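SusD superfamily protein (Bacteroides thetaiotaomicron VPI-5482, PDB 3HDX) probably binds polysaccharide at the outer membrane of this gut bacterium, as a SusD-family protein linked to carbohydrate metabolism. Local coordinates at residues D45-K50 against Y294-S299; R77-I82 against D131-T136; A116-A121 against K160-T165; Q278-Y283 against P333-I338. All blocks are in the same frame, centred on the assembly; numbering follows the deposited sequence.

Interactions 1 and 4 lie on one side of the chain's centre and touch, the ring of Phe46 packing on Thr280 and Phe335; interactions 2 and 3 form a second touching pair, where Arg118 lies against Ile82 and Thr136. Between interactions 1 and 3 the centres are about 36 Å apart. Helix 104-129 supplies one side of interaction 3 and also covers the Tyr79 and Ile82 side chains of interaction 2. Interactions 2, 3 and 4 are mostly buried, whereas interaction 1 is only partly so. Their chemistry differs: a two-strand bridge with waters in interaction 1, one phenol bond in interaction 2, a salt bridge beside apolar helix packing in interaction 3, and water-mediated links, mostly to backbone, in interaction 4.

Interaction 1: D45-K50 against Y294-S299; sequences DFTVYK and YISKDS
Thr47 and Tyr294 pair as the antiparallel, hydrogen-bonded couple of a two-stranded ribbon that joins strand 47-48 to strand 293-294 across 244 residues of chain. Thr47 N donates to Tyr294 O at 2.7 Å, and Tyr294 N returns the bond to Thr47 O at 2.9 Å. Both side chains leave the ribbon on the same face. There Tyr294 CG sits between its own backbone N and carbonyl carbon (chi1 64°), which folds the phenol ring back over the threonine: Thr47 CB lies over one ring face, 4.1 Å from the centroid, and Thr47 CG2 reaches on to the hydroxyl end. Tyr49 offers the edge of its ring to Tyr294 CE1, while Tyr290 stacks on Tyr49.

Ile295 and Phe46 meet apart from that threonine-tyrosine pair. The methyl Ile295 CD1 stands almost exactly over the middle of the Phe46 ring, 3.4 Å from the centroid and 8° off the normal, a close CH-pi contact. A leucine in place of Phe46 would probably deprive this methyl of its flat aromatic seat and the Phe335 ring of its edge-to-face partner.

Where the ribbon gives way to helix 297-303, Ser296 is the N-cap, its OG accepting from Ser299 N. Asp45 OD1 forms a salt bridge with Arg421, and a water links this oxygen to Ser299 OG. A second water ties the two segments together: it donates to Asp45 O at 2.8 Å, accepts from Ser296 N, and also bonds Thr47 OG1 and Ser299 OG.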
# COMPACT_ATOMS: atom_id res chain seq x y z
N ASP A 45 11.29 8.88 -7.64
CA ASP A 45 11.80 10.26 -7.52
C ASP A 45 12.92 10.39 -6.55
O ASP A 45 13.39 11.51 -6.35
CB ASP A 45 10.65 11.18 -7.14
CG ASP A 45 9.59 11.24 -8.25
OD1 ASP A 45 10.01 11.30 -9.42
OD2 ASP A 45 8.39 11.23 -7.95
N PHE A 46 13.35 9.26 -5.96
CA PHE A 46 14.45 9.25 -4.99
C PHE A 46 15.80 9.05 -5.67
O PHE A 46 16.02 8.11 -6.42
CB PHE A 46 14.23 8.21 -3.90
CG PHE A 46 13.14 8.55 -2.95
CD1 PHE A 46 11.85 8.16 -3.19
CD2 PHE A 46 13.42 9.25 -1.77
CE1 PHE A 46 10.83 8.47 -2.31
CE2 PHE A 46 12.40 9.55 -0.89
CZ PHE A 46 11.09 9.15 -1.16
N THR A 47 16.69 9.96 -5.34
CA THR A 47 18.10 9.87 -5.69
C THR A 47 18.73 8.97 -4.62
O THR A 47 18.37 9.03 -3.43
CB THR A 47 18.76 11.26 -5.68
OG1 THR A 47 18.20 12.02 -6.75
CG2 THR A 47 20.27 11.17 -5.89
N VAL A 48 19.67 8.12 -5.04
CA VAL A 48 20.38 7.22 -4.13
C VAL A 48 21.73 7.86 -3.79
O VAL A 48 22.48 8.21 -4.70
CB VAL A 48 20.59 5.80 -4.74
CG1 VAL A 48 21.42 4.89 -3.77
CG2 VAL A 48 19.25 5.17 -5.10
N TYR A 49 22.03 7.98 -2.49
CA TYR A 49 23.26 8.62 -2.04
C TYR A 49 24.51 7.86 -2.44
O TYR A 49 25.43 8.44 -3.05
CB TYR A 49 23.23 8.80 -0.53
CG TYR A 49 24.31 9.72 -0.00
CD1 TYR A 49 24.14 11.09 -0.03
CD2 TYR A 49 25.47 9.20 0.53
CE1 TYR A 49 25.14 11.96 0.46
CE2 TYR A 49 26.49 10.06 1.03
CZ TYR A 49 26.32 11.43 0.97
OH TYR A 49 27.30 12.28 1.47
N LYS A 50 24.53 6.56 -2.11
CA LYS A 50 25.71 5.73 -2.39
C LYS A 50 25.51 4.29 -2.73
O LYS A 50 26.38 3.72 -3.37
CB LYS A 50 26.74 5.84 -1.22
CG LYS A 50 26.40 5.19 0.10
CD LYS A 50 27.62 5.28 1.12
N TYR A 294 17.01 10.15 -1.10
CA TYR A 294 16.45 11.48 -0.85
C TYR A 294 15.87 12.04 -2.14
O TYR A 294 16.18 11.56 -3.23
CB TYR A 294 17.53 12.44 -0.27
CG TYR A 294 18.68 12.71 -1.22
CD1 TYR A 294 19.74 11.82 -1.36
CD2 TYR A 294 18.72 13.90 -1.96
CE1 TYR A 294 20.79 12.06 -2.25
CE2 TYR A 294 19.76 14.16 -2.84
CZ TYR A 294 20.80 13.26 -2.99
OH TYR A 294 21.82 13.55 -3.89
N ILE A 295 15.02 13.05 -1.99
CA ILE A 295 14.49 13.78 -3.14
C ILE A 295 15.44 14.97 -3.33
O ILE A 295 15.58 15.81 -2.43
CB ILE A 295 13.04 14.30 -2.95
CG1 ILE A 295 12.07 13.21 -2.41
CG2 ILE A 295 12.53 14.86 -4.34
CD1 ILE A 295 11.82 11.94 -3.31
N SER A 296 16.13 14.99 -4.47
CA SER A 296 17.08 16.07 -4.73
C SER A 296 16.36 17.41 -4.94
O SER A 296 15.15 17.46 -5.21
CB SER A 296 17.89 15.77 -5.98
OG SER A 296 17.07 15.87 -7.13
N LYS A 297 17.10 18.51 -4.83
CA LYS A 297 16.49 19.83 -5.09
C LYS A 297 15.98 19.94 -6.51
O LYS A 297 14.89 20.47 -6.73
CB LYS A 297 17.47 20.97 -4.82
CG LYS A 297 17.75 21.07 -3.35
CD LYS A 297 18.69 22.23 -3.05
CE LYS A 297 19.26 22.08 -1.69
NZ LYS A 297 20.34 23.10 -1.39
N ASP A 298 16.73 19.42 -7.46
CA ASP A 298 16.28 19.41 -8.87
C ASP A 298 14.95 18.67 -9.01
O ASP A 298 14.03 19.13 -9.69
CB ASP A 298 17.34 18.83 -9.82
CG ASP A 298 18.55 19.74 -10.01
OD1 ASP A 298 18.55 20.93 -9.58
OD2 ASP A 298 19.51 19.26 -10.65
N SER A 299 14.83 17.52 -8.33
CA SER A 299 13.58 16.80 -8.37
C SER A 299 12.45 17.60 -7.69
O SER A 299 11.35 17.71 -8.23
CB SER A 299 13.69 15.43 -7.73
OG SER A 299 14.49 14.58 -8.53
O HOH W 1 15.70 12.99 -6.57
O HOH W 2 12.64 13.16 -10.13

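Interaction 2: R77-I82 against D131-T136; sequences RFYAVI and DVPLVT
Tyr79, its CG anti to the carbonyl carbon (chi1 -72°), reaches out from helix 76-91 to the extended chain 131-136 that follows helix 104-129, and the tight part of the contact gathers round its hydroxyl. Tyr79 OH donates to Pro133 O at 2.6 Å, meeting a lone pair in the carbonyl plane, with a C=O...O angle of 125°; the acceptor lies in the plane of the phenol ring, at its edge. The same oxygen presses on Pro133 CD at 3.2 Å and on Val132 CB at 3.6 Å. Packing is looser toward Val135, where Val135 CG2 stands 4.2 Å from Tyr79 CE1 and Ile82 CG2 comes no nearer than 3.8 Å to Val135 O. Beyond it, Thr136 turns its side chain away from the helix and is exposed. Trp75 and Phe144 set their rings edge-to-face with that of Tyr79, and Tyr122 bonds Val135 O. A phenylalanine in place of Tyr79 would probably leave the buried Pro133 carbonyl without this donor. Proline lacks a backbone N-H, so its nitrogen has no proton to offer the hydroxyl; the polar tie between the segments therefore rests on the phenol proton and the carbonyl of Pro133.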
# COMPACT_ATOMS: atom_id res chain seq x y z
N ARG A 77 7.47 -14.91 2.02
CA ARG A 77 6.77 -14.14 3.03
C ARG A 77 5.29 -13.88 2.71
O ARG A 77 4.47 -13.79 3.62
CB ARG A 77 7.51 -12.85 3.35
CG ARG A 77 7.61 -11.88 2.18
CD ARG A 77 8.67 -10.79 2.42
NE ARG A 77 8.74 -9.81 1.33
CZ ARG A 77 9.40 -9.99 0.17
NH1 ARG A 77 10.01 -11.17 -0.11
NH2 ARG A 77 9.46 -9.01 -0.74
N PHE A 78 4.96 -13.79 1.43
CA PHE A 78 3.56 -13.67 1.03
C PHE A 78 2.80 -14.98 1.22
O PHE A 78 1.70 -14.96 1.74
CB PHE A 78 3.45 -13.11 -0.39
CG PHE A 78 3.88 -11.68 -0.46
CD1 PHE A 78 2.94 -10.67 -0.15
CD2 PHE A 78 5.19 -11.32 -0.69
CE1 PHE A 78 3.32 -9.33 -0.16
CE2 PHE A 78 5.56 -9.97 -0.67
CZ PHE A 78 4.63 -9.01 -0.41
N TYR A 79 3.39 -16.10 0.81
CA TYR A 79 2.77 -17.41 1.05
C TYR A 79 2.65 -17.71 2.55
O TYR A 79 1.72 -18.41 2.96
CB TYR A 79 3.42 -18.54 0.24
CG TYR A 79 3.05 -18.40 -1.19
CD1 TYR A 79 1.74 -18.72 -1.60
CD2 TYR A 79 3.94 -17.93 -2.14
CE1 TYR A 79 1.35 -18.54 -2.91
CE2 TYR A 79 3.55 -17.77 -3.43
CZ TYR A 79 2.25 -18.08 -3.82
OH TYR A 79 1.90 -17.85 -5.11
N ALA A 80 3.53 -17.13 3.39
CA ALA A 80 3.37 -17.30 4.83
C ALA A 80 2.03 -16.71 5.31
O ALA A 80 1.35 -17.29 6.17
CB ALA A 80 4.55 -16.69 5.62
N VAL A 81 1.65 -15.56 4.74
CA VAL A 81 0.35 -14.95 5.07
C VAL A 81 -0.79 -15.86 4.60
O VAL A 81 -1.73 -16.15 5.34
CB VAL A 81 0.19 -13.60 4.38
CG1 VAL A 81 -1.25 -13.04 4.60
CG2 VAL A 81 1.27 -12.61 4.83
N ILE A 82 -0.72 -16.23 3.33
CA ILE A 82 -1.77 -17.02 2.66
C ILE A 82 -2.00 -18.35 3.42
O ILE A 82 -3.12 -18.71 3.71
CB ILE A 82 -1.37 -17.27 1.18
CG1 ILE A 82 -1.44 -15.93 0.40
CG2 ILE A 82 -2.22 -18.38 0.51
CD1 ILE A 82 -0.57 -15.88 -0.89
N ASP A 131 2.15 -13.30 -12.62
CA ASP A 131 1.61 -14.62 -12.39
C ASP A 131 2.23 -15.19 -11.12
O ASP A 131 3.45 -15.10 -10.92
CB ASP A 131 1.93 -15.56 -13.56
CG ASP A 131 1.33 -15.14 -14.89
OD1 ASP A 131 0.45 -14.25 -14.99
OD2 ASP A 131 1.76 -15.80 -15.89
N VAL A 132 1.42 -15.81 -10.27
CA VAL A 132 1.91 -16.45 -9.04
C VAL A 132 1.09 -17.71 -8.80
O VAL A 132 -0.10 -17.75 -9.22
CB VAL A 132 1.84 -15.51 -7.78
CG1 VAL A 132 2.68 -14.25 -7.96
CG2 VAL A 132 0.38 -15.16 -7.48
N PRO A 133 1.67 -18.74 -8.14
CA PRO A 133 0.85 -19.95 -7.91
C PRO A 133 -0.40 -19.68 -7.03
O PRO A 133 -0.28 -19.07 -5.94
CB PRO A 133 1.80 -20.93 -7.21
CG PRO A 133 3.14 -20.44 -7.53
CD PRO A 133 3.10 -18.98 -7.84
N LEU A 134 -1.57 -20.07 -7.54
CA LEU A 134 -2.81 -19.84 -6.81
C LEU A 134 -3.09 -21.03 -5.88
O LEU A 134 -3.54 -22.08 -6.32
CB LEU A 134 -3.96 -19.57 -7.76
CG LEU A 134 -5.32 -19.31 -7.09
CD1 LEU A 134 -5.30 -18.21 -6.01
CD2 LEU A 134 -6.40 -19.02 -8.21
N VAL A 135 -2.73 -20.86 -4.61
CA VAL A 135 -2.93 -21.84 -3.55
C VAL A 135 -4.15 -21.40 -2.70
O VAL A 135 -4.14 -20.33 -2.10
CB VAL A 135 -1.65 -21.98 -2.69
CG1 VAL A 135 -1.88 -23.04 -1.57
CG2 VAL A 135 -0.43 -22.33 -3.59
N THR A 136 -5.16 -22.26 -2.61
CA THR A 136 -6.43 -21.93 -1.93
C THR A 136 -6.70 -22.78 -0.67
O THR A 136 -7.83 -22.79 -0.14
CB THR A 136 -7.59 -22.14 -2.96
OG1 THR A 136 -7.60 -23.53 -3.35
CG2 THR A 136 -7.40 -21.26 -4.21

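Interaction 3: A116-A121 against K160-T165; sequences ALRAFA and KAELLT
Arg118 sends CG anti to its backbone nitrogen (chi1 175°) and then bends at chi3, while Glu162 is bent at chi2, and these turns bring the guanidinium of one helix to the carboxylate of the other. Arg118 NH2 donates to Glu162 OE1 at 3.0 Å in a salt bridge. The oxygen lies near the guanidinium plane, yet the nitrogen stands well above the carboxylate plane, and the two flat groups are turned 70° against each other. The pair is thus joined through a single N-H rather than a two-pronged, coplanar bridge. A water reinforces it by accepting from Arg118 NE and donating to Glu162 OE1. That oxygen also has Arg115 as a salt-bridge partner, so two arginines share it and would be expected to stabilise its negative charge.

Beside this polar pair, two alanines of helix 104-129 receive Leu163. Leu163 lays its branched end against Ala119, with Leu163 CG 3.6 Å from Ala119 CB, and Leu163 CD2 also reaches Ala116 CB at 4.0 Å. Ala119 CB touches Glu162 CB as well, so one methyl packs against both residues. The helices run roughly antiparallel here, their local axes 8.7 Å apart at closest and 154° between directions.

Both helices fall in a sequence-family region of the TPR clan, and their antiparallel packing is consistent with that helical architecture. Leu163 continues onto Val202 and Ile206 of helix 196-209. On its other flanks helix 104-129 meets helix 76-91 through Arg118, whose NH1 bonds Ser86, and helix 11-30 through Leu117.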
# COMPACT_ATOMS: atom_id res chain seq x y z
N ALA A 116 -9.75 -11.57 3.97
CA ALA A 116 -9.37 -10.30 3.32
C ALA A 116 -7.85 -10.12 3.28
O ALA A 116 -7.32 -9.63 2.28
CB ALA A 116 -10.06 -9.10 4.04
N LEU A 117 -7.15 -10.51 4.35
CA LEU A 117 -5.70 -10.41 4.38
C LEU A 117 -5.07 -11.32 3.32
O LEU A 117 -4.09 -10.94 2.66
CB LEU A 117 -5.15 -10.69 5.78
CG LEU A 117 -5.43 -9.62 6.85
CD1 LEU A 117 -5.19 -10.18 8.27
CD2 LEU A 117 -4.55 -8.39 6.64
N ARG A 118 -5.59 -12.53 3.19
CA ARG A 118 -5.11 -13.44 2.15
C ARG A 118 -5.31 -12.83 0.75
O ARG A 118 -4.41 -12.91 -0.10
CB ARG A 118 -5.78 -14.81 2.27
CG ARG A 118 -5.44 -15.78 1.16
CD ARG A 118 -5.92 -17.19 1.48
NE ARG A 118 -7.38 -17.25 1.45
CZ ARG A 118 -8.11 -18.36 1.58
NH1 ARG A 118 -7.53 -19.53 1.89
NH2 ARG A 118 -9.44 -18.29 1.48
N ALA A 119 -6.52 -12.27 0.51
CA ALA A 119 -6.84 -11.65 -0.76
C ALA A 119 -5.93 -10.45 -1.05
O ALA A 119 -5.45 -10.27 -2.18
CB ALA A 119 -8.33 -11.25 -0.83
N PHE A 120 -5.67 -9.65 -0.01
CA PHE A 120 -4.72 -8.52 -0.12
C PHE A 120 -3.33 -9.01 -0.49
O PHE A 120 -2.68 -8.42 -1.38
CB PHE A 120 -4.71 -7.71 1.19
CG PHE A 120 -3.69 -6.63 1.23
CD1 PHE A 120 -3.86 -5.47 0.51
CD2 PHE A 120 -2.54 -6.79 2.00
CE1 PHE A 120 -2.88 -4.45 0.57
CE2 PHE A 120 -1.57 -5.79 2.06
CZ PHE A 120 -1.75 -4.62 1.35
N ALA A 121 -2.86 -10.06 0.19
CA ALA A 121 -1.54 -10.62 -0.11
C ALA A 121 -1.45 -11.03 -1.57
O ALA A 121 -0.45 -10.72 -2.25
CB ALA A 121 -1.21 -11.81 0.85
N LYS A 160 -10.77 -10.91 -5.83
CA LYS A 160 -11.99 -10.08 -5.87
C LYS A 160 -13.17 -10.82 -5.22
O LYS A 160 -13.89 -10.25 -4.40
CB LYS A 160 -12.35 -9.65 -7.30
CG LYS A 160 -11.46 -8.54 -7.89
CD LYS A 160 -11.91 -8.08 -9.29
CE LYS A 160 -11.67 -9.17 -10.34
NZ LYS A 160 -12.13 -8.83 -11.75
N ALA A 161 -13.34 -12.09 -5.58
CA ALA A 161 -14.47 -12.88 -5.05
C ALA A 161 -14.32 -13.08 -3.55
O ALA A 161 -15.29 -12.98 -2.79
CB ALA A 161 -14.61 -14.21 -5.80
N GLU A 162 -13.08 -13.31 -3.11
CA GLU A 162 -12.81 -13.47 -1.69
C GLU A 162 -13.11 -12.21 -0.91
O GLU A 162 -13.68 -12.29 0.19
CB GLU A 162 -11.35 -13.87 -1.44
CG GLU A 162 -11.01 -15.27 -1.95
CD GLU A 162 -11.54 -16.33 -1.04
OE1 GLU A 162 -11.26 -16.30 0.20
OE2 GLU A 162 -12.26 -17.22 -1.58
N LEU A 163 -12.74 -11.05 -1.47
CA LEU A 163 -12.98 -9.76 -0.80
C LEU A 163 -14.48 -9.47 -0.71
O LEU A 163 -14.99 -9.02 0.33
CB LEU A 163 -12.24 -8.62 -1.50
CG LEU A 163 -10.74 -8.62 -1.23
CD1 LEU A 163 -9.96 -7.91 -2.36
CD2 LEU A 163 -10.37 -8.06 0.17
N LEU A 164 -15.20 -9.72 -1.80
CA LEU A 164 -16.68 -9.51 -1.78
C LEU A 164 -17.36 -10.41 -0.74
O LEU A 164 -18.27 -9.98 -0.03
CB LEU A 164 -17.28 -9.67 -3.19
CG LEU A 164 -16.98 -8.47 -4.08
CD1 LEU A 164 -17.23 -8.86 -5.51
CD2 LEU A 164 -17.83 -7.24 -3.69
N THR A 165 -16.88 -11.66 -0.61
CA THR A 165 -17.38 -12.58 0.44
C THR A 165 -17.03 -12.04 1.83
O THR A 165 -17.92 -11.94 2.71
CB THR A 165 -16.85 -13.99 0.23
OG1 THR A 165 -17.39 -14.50 -0.99
CG2 THR A 165 -17.21 -14.93 1.36
O HOH W 3 -8.87 -14.95 0.60

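Interaction 4: Q278-Y283 against P333-I338; sequences QLTLAY and PVFSKI
Val334 loses the most surface in this contact, followed by Thr280 and Leu281, and the three interlock where a short helix ends against a short strand. With chi1 at 173°, Val334 swings CG1 away from its own N and onto the carbonyl of Thr280, 3.4 Å from Thr280 O. The other methyl, Val334 CG2, meets Ala282 CB at 4.0 Å. Thr280 lies alongside Phe335, pointing the same way, with Thr280 CG2 4.0 Å from Phe335 CD2 and Thr280 CB close to Phe335 O. Helix 276-280 stops here: Leu281 is the first residue to leave helical geometry, and the chain then runs past strand 334-335, whose antiparallel partner is strand 325-326. Leu281 CD2 reaches over the turn after the strand, approaching Phe335 O at 3.5 Å and Ile338 O at 3.7 Å. No direct hydrogen bond joins the segments, and water supplies the polar links. One water donates to Thr280 O and accepts from Phe335 N, bridging the helix end and the strand. Another bonds Thr280 OG1, which also bonds Leu276 O, and donates to both Phe335 O and Ile338 O, each at 2.7 Å. Ala282 N, buried beside Val334 CG1, finds no hydrogen-bond partner in the model.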
# COMPACT_ATOMS: atom_id res chain seq x y z
N GLN A 278 14.39 4.28 7.75
CA GLN A 278 15.70 3.63 7.61
C GLN A 278 16.44 4.12 6.35
O GLN A 278 17.69 4.31 6.36
CB GLN A 278 15.55 2.11 7.60
CG GLN A 278 15.08 1.55 8.93
CD GLN A 278 14.60 0.09 8.91
OE1 GLN A 278 14.34 -0.48 7.85
NE2 GLN A 278 14.44 -0.51 10.12
N LEU A 279 15.67 4.33 5.28
CA LEU A 279 16.19 4.80 4.02
C LEU A 279 16.27 6.31 3.89
O LEU A 279 17.15 6.80 3.19
CB LEU A 279 15.33 4.24 2.85
CG LEU A 279 15.31 2.72 2.67
CD1 LEU A 279 14.18 2.31 1.69
CD2 LEU A 279 16.67 2.19 2.24
N THR A 280 15.39 7.06 4.55
CA THR A 280 15.30 8.50 4.33
C THR A 280 15.88 9.40 5.39
O THR A 280 16.33 10.49 5.04
CB THR A 280 13.81 8.90 4.13
OG1 THR A 280 13.05 8.50 5.27
CG2 THR A 280 13.26 8.31 2.79
N LEU A 281 15.86 9.01 6.66
CA LEU A 281 16.29 9.94 7.69
C LEU A 281 17.80 10.01 7.89
O LEU A 281 18.53 9.05 7.70
CB LEU A 281 15.56 9.69 9.01
CG LEU A 281 14.02 9.81 9.01
CD1 LEU A 281 13.45 9.92 10.47
CD2 LEU A 281 13.47 11.00 8.11
N ALA A 282 18.23 11.20 8.29
CA ALA A 282 19.63 11.48 8.63
C ALA A 282 19.63 12.66 9.61
O ALA A 282 18.57 13.16 10.00
CB ALA A 282 20.44 11.80 7.39
N TYR A 283 20.83 13.07 10.03
CA TYR A 283 21.01 14.17 10.97
C TYR A 283 20.29 15.43 10.48
O TYR A 283 20.39 15.75 9.30
CB TYR A 283 22.52 14.42 11.14
CG TYR A 283 22.79 15.42 12.21
CD1 TYR A 283 22.81 15.02 13.54
CD2 TYR A 283 22.91 16.79 11.91
CE1 TYR A 283 22.98 15.97 14.56
CE2 TYR A 283 23.07 17.75 12.94
CZ TYR A 283 23.12 17.32 14.25
OH TYR A 283 23.26 18.25 15.27
N PRO A 333 19.17 17.26 0.89
CA PRO A 333 18.09 17.47 1.85
C PRO A 333 17.43 16.15 2.23
O PRO A 333 17.36 15.23 1.43
CB PRO A 333 17.10 18.38 1.11
CG PRO A 333 17.59 18.55 -0.24
CD PRO A 333 18.84 17.81 -0.44
N VAL A 334 16.90 16.11 3.45
CA VAL A 334 16.32 14.91 4.03
C VAL A 334 14.81 14.90 3.80
O VAL A 334 14.11 15.83 4.21
CB VAL A 334 16.60 14.84 5.53
CG1 VAL A 334 15.84 13.69 6.20
CG2 VAL A 334 18.14 14.70 5.79
N PHE A 335 14.31 13.82 3.19
CA PHE A 335 12.87 13.62 3.04
C PHE A 335 12.36 13.18 4.43
O PHE A 335 12.51 12.02 4.86
CB PHE A 335 12.61 12.58 1.96
CG PHE A 335 11.16 12.32 1.72
CD1 PHE A 335 10.44 13.24 0.98
CD2 PHE A 335 10.51 11.20 2.24
CE1 PHE A 335 9.11 13.07 0.72
CE2 PHE A 335 9.13 11.01 1.98
CZ PHE A 335 8.46 11.94 1.20
N SER A 336 11.76 14.15 5.10
CA SER A 336 11.36 14.03 6.49
C SER A 336 9.85 13.89 6.69
O SER A 336 9.38 13.92 7.83
CB SER A 336 11.89 15.27 7.24
OG SER A 336 11.37 16.45 6.66
N LYS A 337 9.09 13.70 5.61
CA LYS A 337 7.64 13.56 5.69
C LYS A 337 7.21 12.56 6.78
O LYS A 337 6.30 12.83 7.55
CB LYS A 337 7.09 13.10 4.34
CG LYS A 337 5.61 12.86 4.29
CD LYS A 337 5.22 12.23 2.98
CE LYS A 337 3.72 11.91 2.94
NZ LYS A 337 3.22 11.49 1.57
N ILE A 338 7.84 11.39 6.75
CA ILE A 338 7.54 10.27 7.64
C ILE A 338 8.71 10.20 8.63
O ILE A 338 9.88 9.98 8.24
CB ILE A 338 7.34 8.94 6.85
CG1 ILE A 338 6.28 9.15 5.75
CG2 ILE A 338 7.01 7.81 7.82
CD1 ILE A 338 5.85 7.91 4.99
O HOH W 4 15.97 11.62 2.60
O HOH W 5 10.79 10.10 5.68